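Local coordinates for 3,4-dihydroxy-2-butanone 4-phosphate synthase (Acinetobacter baumannii, PDB 6MNZ), which probably converts D-ribulose 5-phosphate to formate and 3,4-dihydroxy-2-butanone 4-phosphate in riboflavin biosynthesis, using magnesium or manganese, at residues Cys57-Asn69 with Ile108-Ile121. Numbering follows the deposited sequence.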
loop_
_atom_site.group_PDB
_atom_site.type_symbol
_atom_site.label_atom_id
_atom_site.label_comp_id
_atom_site.label_asym_id
_atom_site.label_seq_id
_atom_site.Cartn_x
_atom_site.Cartn_y
_atom_site.Cartn_z
ATOM N N CYS A 57 -21.943 -17.845 -1.064
ATOM C CA CYS A 57 -21.632 -16.425 -1.077
ATOM C C CYS A 57 -22.247 -15.792 -2.316
ATOM O O CYS A 57 -22.764 -16.489 -3.193
ATOM C CB CYS A 57 -20.118 -16.191 -1.042
ATOM S SG CYS A 57 -19.334 -16.724 0.500
ATOM N N LEU A 58 -22.390 -14.466 -2.264
ATOM C CA LEU A 58 -23.104 -13.699 -3.285
ATOM C C LEU A 58 -22.184 -12.578 -3.761
ATOM O O LEU A 58 -21.960 -11.605 -3.038
ATOM C CB LEU A 58 -24.417 -13.140 -2.744
ATOM C CG LEU A 58 -25.053 -12.075 -3.640
ATOM C CD1 LEU A 58 -25.287 -12.620 -5.035
ATOM C CD2 LEU A 58 -26.337 -11.523 -3.039
ATOM N N THR A 59 -21.548 -12.776 -4.910
ATOM C CA THR A 59 -20.629 -11.778 -5.434
ATOM C C THR A 59 -21.401 -10.565 -5.946
ATOM O O THR A 59 -22.445 -10.713 -6.587
ATOM C CB THR A 59 -19.785 -12.389 -6.551
ATOM O OG1 THR A 59 -20.630 -12.732 -7.657
ATOM C CG2 THR A 59 -19.078 -13.643 -6.050
ATOM N N LEU A 60 -21.003 -9.379 -5.482
ATOM C CA LEU A 60 -21.605 -8.120 -5.895
ATOM C C LEU A 60 -20.532 -7.200 -6.459
ATOM O O LEU A 60 -19.414 -7.134 -5.937
ATOM C CB LEU A 60 -22.307 -7.394 -4.734
ATOM C CG LEU A 60 -23.694 -7.867 -4.303
ATOM C CD1 LEU A 60 -23.581 -9.262 -3.804
ATOM C CD2 LEU A 60 -24.306 -6.985 -3.206
ATOM N N SER A 61 -20.987 -6.276 -7.299
ATOM C CA SER A 61 -20.169 -5.146 -7.700
ATOM C C SER A 61 -20.139 -4.082 -6.607
ATOM O O SER A 61 -21.040 -3.980 -5.769
ATOM C CB SER A 61 -20.698 -4.543 -9.000
ATOM O OG SER A 61 -21.939 -3.892 -8.786
ATOM N N ARG A 62 -19.119 -3.223 -6.683
ATOM C CA ARG A 62 -19.021 -2.094 -5.764
ATOM C C ARG A 62 -20.174 -1.119 -5.957
ATOM O O ARG A 62 -20.753 -0.630 -4.980
ATOM C CB ARG A 62 -17.683 -1.383 -5.960
ATOM C CG ARG A 62 -16.490 -2.196 -5.494
ATOM C CD ARG A 62 -15.184 -1.435 -5.666
ATOM N NE ARG A 62 -15.193 -0.157 -4.961
ATOM C CZ ARG A 62 -14.103 0.547 -4.671
ATOM N NH1 ARG A 62 -12.898 0.043 -4.907
ATOM N NH2 ARG A 62 -14.215 1.712 -4.044
ATOM N N GLU A 63 -20.567 -0.874 -7.208
ATOM C CA GLU A 63 -21.780 -0.107 -7.466
ATOM C C GLU A 63 -22.965 -0.715 -6.729
ATOM O O GLU A 63 -23.672 -0.028 -5.984
ATOM C CB GLU A 63 -22.056 -0.046 -8.969
ATOM C CG GLU A 63 -20.947 0.602 -9.785
ATOM C CD GLU A 63 -19.870 -0.386 -10.190
ATOM O OE1 GLU A 63 -18.940 -0.597 -9.382
ATOM O OE2 GLU A 63 -20.102 -1.140 -11.160
ATOM N N ARG A 64 -23.153 -2.028 -6.869
ATOM C CA ARG A 64 -24.279 -2.684 -6.218
ATOM C C ARG A 64 -24.165 -2.610 -4.701
ATOM O O ARG A 64 -25.186 -2.610 -4.005
ATOM C CB ARG A 64 -24.361 -4.138 -6.685
ATOM C CG ARG A 64 -25.339 -5.001 -5.916
ATOM C CD ARG A 64 -26.776 -4.572 -6.123
ATOM N NE ARG A 64 -27.224 -4.770 -7.497
ATOM C CZ ARG A 64 -28.456 -4.512 -7.923
ATOM N NH1 ARG A 64 -29.395 -4.144 -7.058
ATOM N NH2 ARG A 64 -28.720 -4.494 -9.224
ATOM N N CYS A 65 -22.941 -2.650 -4.170
ATOM C CA CYS A 65 -22.753 -2.532 -2.727
ATOM C C CYS A 65 -23.081 -1.126 -2.238
ATOM O O CYS A 65 -23.810 -0.961 -1.253
ATOM C CB CYS A 65 -21.318 -2.906 -2.355
ATOM S SG CYS A 65 -20.990 -4.690 -2.337
ATOM N N LYS A 66 -22.628 -0.103 -2.967
ATOM C CA LYS A 66 -22.949 1.273 -2.603
ATOM C C LYS A 66 -24.449 1.529 -2.693
ATOM O O LYS A 66 -25.050 2.075 -1.760
ATOM C CB LYS A 66 -22.181 2.244 -3.501
ATOM C CG LYS A 66 -21.787 3.550 -2.822
ATOM C CD LYS A 66 -20.632 3.356 -1.846
ATOM C CE LYS A 66 -20.409 4.600 -0.997
ATOM N NZ LYS A 66 -19.414 4.376 0.089
ATOM N N GLN A 67 -25.086 1.051 -3.764
ATOM C CA GLN A 67 -26.542 1.094 -3.845
ATOM C C GLN A 67 -27.183 0.433 -2.630
ATOM O O GLN A 67 -28.196 0.918 -2.112
ATOM C CB GLN A 67 -27.008 0.417 -5.136
ATOM C CG GLN A 67 -28.511 0.210 -5.235
ATOM C CD GLN A 67 -28.945 -0.254 -6.614
ATOM O OE1 GLN A 67 -28.304 0.057 -7.619
ATOM N NE2 GLN A 67 -30.013 -1.043 -6.664
ATOM N N LEU A 68 -26.579 -0.643 -2.128
ATOM C CA LEU A 68 -27.091 -1.326 -0.948
ATOM C C LEU A 68 -26.608 -0.711 0.360
ATOM O O LEU A 68 -27.029 -1.163 1.429
ATOM C CB LEU A 68 -26.696 -2.804 -0.979
ATOM C CG LEU A 68 -27.406 -3.679 -2.012
ATOM C CD1 LEU A 68 -26.697 -5.016 -2.126
ATOM C CD2 LEU A 68 -28.868 -3.874 -1.656
ATOM N N ASN A 69 -25.750 0.306 0.305
ATOM C CA ASN A 69 -25.168 0.903 1.505
ATOM C C ASN A 69 -24.496 -0.162 2.370
ATOM O O ASN A 69 -24.792 -0.315 3.557
ATOM C CB ASN A 69 -26.227 1.665 2.304
ATOM C CG ASN A 69 -25.636 2.440 3.467
ATOM O OD1 ASN A 69 -24.427 2.656 3.534
ATOM N ND2 ASN A 69 -26.495 2.910 4.361
ATOM N N ILE A 108 -30.893 -13.438 -1.498
ATOM C CA ILE A 108 -30.093 -13.038 -2.652
ATOM C C ILE A 108 -30.926 -12.188 -3.604
ATOM O O ILE A 108 -30.485 -11.130 -4.068
ATOM C CB ILE A 108 -29.518 -14.278 -3.359
ATOM C CG1 ILE A 108 -28.478 -14.956 -2.466
ATOM C CG2 ILE A 108 -28.902 -13.897 -4.700
ATOM C CD1 ILE A 108 -28.313 -16.436 -2.734
ATOM N N GLN A 109 -32.153 -12.629 -3.890
ATOM C CA GLN A 109 -33.006 -11.901 -4.823
ATOM C C GLN A 109 -33.160 -10.444 -4.407
ATOM O O GLN A 109 -33.073 -9.537 -5.243
ATOM C CB GLN A 109 -34.375 -12.575 -4.920
ATOM C CG GLN A 109 -34.339 -13.993 -5.476
ATOM C CD GLN A 109 -33.582 -14.099 -6.788
ATOM O OE1 GLN A 109 -32.997 -15.139 -7.084
ATOM N NE2 GLN A 109 -33.742 -13.100 -7.651
ATOM N N ALA A 110 -33.362 -10.200 -3.110
ATOM C CA ALA A 110 -33.523 -8.832 -2.633
ATOM C C ALA A 110 -32.280 -8.004 -2.919
ATOM O O ALA A 110 -32.380 -6.845 -3.340
ATOM C CB ALA A 110 -33.831 -8.833 -1.136
ATOM N N ALA A 111 -31.098 -8.603 -2.768
ATOM C CA ALA A 111 -29.862 -7.859 -2.981
ATOM C C ALA A 111 -29.679 -7.503 -4.451
ATOM O O ALA A 111 -29.325 -6.363 -4.778
ATOM C CB ALA A 111 -28.670 -8.668 -2.473
ATOM N N VAL A 112 -30.022 -8.425 -5.355
ATOM C CA VAL A 112 -29.717 -8.266 -6.771
ATOM C C VAL A 112 -30.933 -7.860 -7.587
ATOM O O VAL A 112 -30.858 -7.844 -8.824
ATOM C CB VAL A 112 -29.101 -9.556 -7.353
ATOM C CG1 VAL A 112 -27.899 -9.989 -6.528
ATOM C CG2 VAL A 112 -30.143 -10.663 -7.421
ATOM N N ALA A 113 -32.074 -7.626 -6.945
ATOM C CA ALA A 113 -33.177 -6.944 -7.607
ATOM C C ALA A 113 -32.697 -5.650 -8.251
ATOM O O ALA A 113 -31.768 -5.001 -7.762
ATOM C CB ALA A 113 -34.292 -6.653 -6.602
ATOM N N ALA A 114 -33.285 -5.323 -9.404
ATOM C CA ALA A 114 -32.731 -4.270 -10.249
ATOM C C ALA A 114 -32.587 -2.963 -9.477
ATOM O O ALA A 114 -31.490 -2.397 -9.392
ATOM C CB ALA A 114 -33.617 -4.072 -11.480
ATOM N N HIS A 115 -33.672 -2.497 -8.862
ATOM C CA HIS A 115 -33.710 -1.201 -8.194
ATOM C C HIS A 115 -33.721 -1.359 -6.674
ATOM O O HIS A 115 -34.408 -0.625 -5.960
ATOM C CB HIS A 115 -34.921 -0.393 -8.656
ATOM C CG HIS A 115 -34.972 -0.177 -10.138
ATOM N ND1 HIS A 115 -34.140 0.708 -10.790
ATOM C CD2 HIS A 115 -35.727 -0.762 -11.098
ATOM C CE1 HIS A 115 -34.367 0.644 -12.091
ATOM N NE2 HIS A 115 -35.318 -0.247 -12.305
ATOM N N ALA A 116 -33.005 -2.363 -6.173
ATOM C CA ALA A 116 -33.034 -2.674 -4.751
ATOM C C ALA A 116 -32.577 -1.477 -3.927
ATOM O O ALA A 116 -31.750 -0.672 -4.362
ATOM C CB ALA A 116 -32.144 -3.882 -4.451
ATOM N N LYS A 117 -33.142 -1.355 -2.735
ATOM C CA LYS A 117 -32.765 -0.342 -1.764
ATOM C C LYS A 117 -31.986 -0.958 -0.611
ATOM O O LYS A 117 -32.001 -2.177 -0.410
ATOM C CB LYS A 117 -34.013 0.365 -1.223
ATOM C CG LYS A 117 -34.836 1.068 -2.284
ATOM C CD LYS A 117 -34.135 2.318 -2.790
ATOM C CE LYS A 117 -35.077 3.191 -3.605
ATOM N NZ LYS A 117 -34.439 4.475 -4.007
ATOM N N PRO A 118 -31.347 -0.130 0.218
ATOM C CA PRO A 118 -30.758 -0.662 1.459
ATOM C C PRO A 118 -31.791 -1.218 2.421
ATOM O O PRO A 118 -31.427 -1.994 3.312
ATOM C CB PRO A 118 -30.027 0.550 2.053
ATOM C CG PRO A 118 -29.768 1.450 0.892
ATOM C CD PRO A 118 -30.930 1.260 -0.044
ATOM N N THR A 119 -33.003 -0.661 2.421
ATOM C CA THR A 119 -34.068 -1.136 3.295
ATOM C C THR A 119 -34.746 -2.398 2.778
ATOM O O THR A 119 -35.464 -3.051 3.542
ATOM C CB THR A 119 -35.124 -0.043 3.481
ATOM O OG1 THR A 119 -34.483 1.214 3.726
ATOM C CG2 THR A 119 -36.037 -0.373 4.650
ATOM N N ASP A 120 -34.458 -2.811 1.545
ATOM C CA ASP A 120 -34.776 -4.164 1.107
ATOM C C ASP A 120 -33.962 -5.231 1.829
ATOM O O ASP A 120 -34.144 -6.417 1.534
ATOM C CB ASP A 120 -34.555 -4.286 -0.402
ATOM C CG ASP A 120 -35.568 -3.494 -1.206
ATOM O OD1 ASP A 120 -35.319 -3.262 -2.409
ATOM O OD2 ASP A 120 -36.566 -3.029 -0.618
ATOM N N ILE A 121 -33.021 -4.848 2.691
ATOM C CA ILE A 121 -31.962 -5.747 3.139
ATOM C C ILE A 121 -31.485 -5.285 4.508
ATOM O O ILE A 121 -31.678 -4.129 4.894
ATOM C CB ILE A 121 -30.805 -5.794 2.109
ATOM C CG1 ILE A 121 -29.925 -7.026 2.331
ATOM C CG2 ILE A 121 -29.958 -4.515 2.166
ATOM C CD1 ILE A 121 -30.609 -8.359 2.021
HETATM O O HOH W 1 -28.567 -1.806 3.981
#
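Leu58 pushes both its methyls into the side of helix 101-112, CD2 lying 3.7 Å from Ala111 CB while CD1 meets both Ile108 CG2 and Val112 CG1. This is helix-on-sheet packing in the alpha/beta fold of DHBP synthase: strand 57-60, inside a mixed sheet between strands 127-131 and 160-164, runs almost parallel to the helix segment 108-112, at 5°. Val161 of the neighbouring strand extends the apolar patch, touching both Leu58 and Ile108.

Beyond the strand the chain turns into helix 62-68, N-capped by Ser61 OG, which accepts from Arg64 N. The problem solved here is a general one, how to hold the turn that follows the end of a helix, and the answer comes from side chains of another helix. Arg64 leaves with CG anti to the backbone N (chi1 170°), then bends twice, which brings its guanidinium beside the end of helix 101-112. NH1 donates to Ala113 O at 2.6 Å, tilted out of the guanidinium plane, and NH2 reaches Ala114 O weakly. Val112 CA sits over one guanidinium face, and Ala116 CB lies at the edge. A salt bridge from NH2 to Glu157 further fixes the group and probably balances its charge.

Gln67, extended beyond CG, works on the same type I turn, Ala113 to Ala116. Its NE2 gives a bond of 2.9 Å to Ala116 O, on a lone pair in the carbonyl plane, and a weak one to Ala114 O. Next along helix 62-68, Leu68 adds its methyls to the apolar side, CD1 near Ala111 CB and CD2 4.0 Å from Ile121 CG2. At the far end, where Asn69 closes helix 62-68 in a Schellman motif, Pro118 CG rests 3.8 Å from Asn69 CB, and one water lies 3.0 Å from Leu68 O and 2.9 Å from Pro118 O.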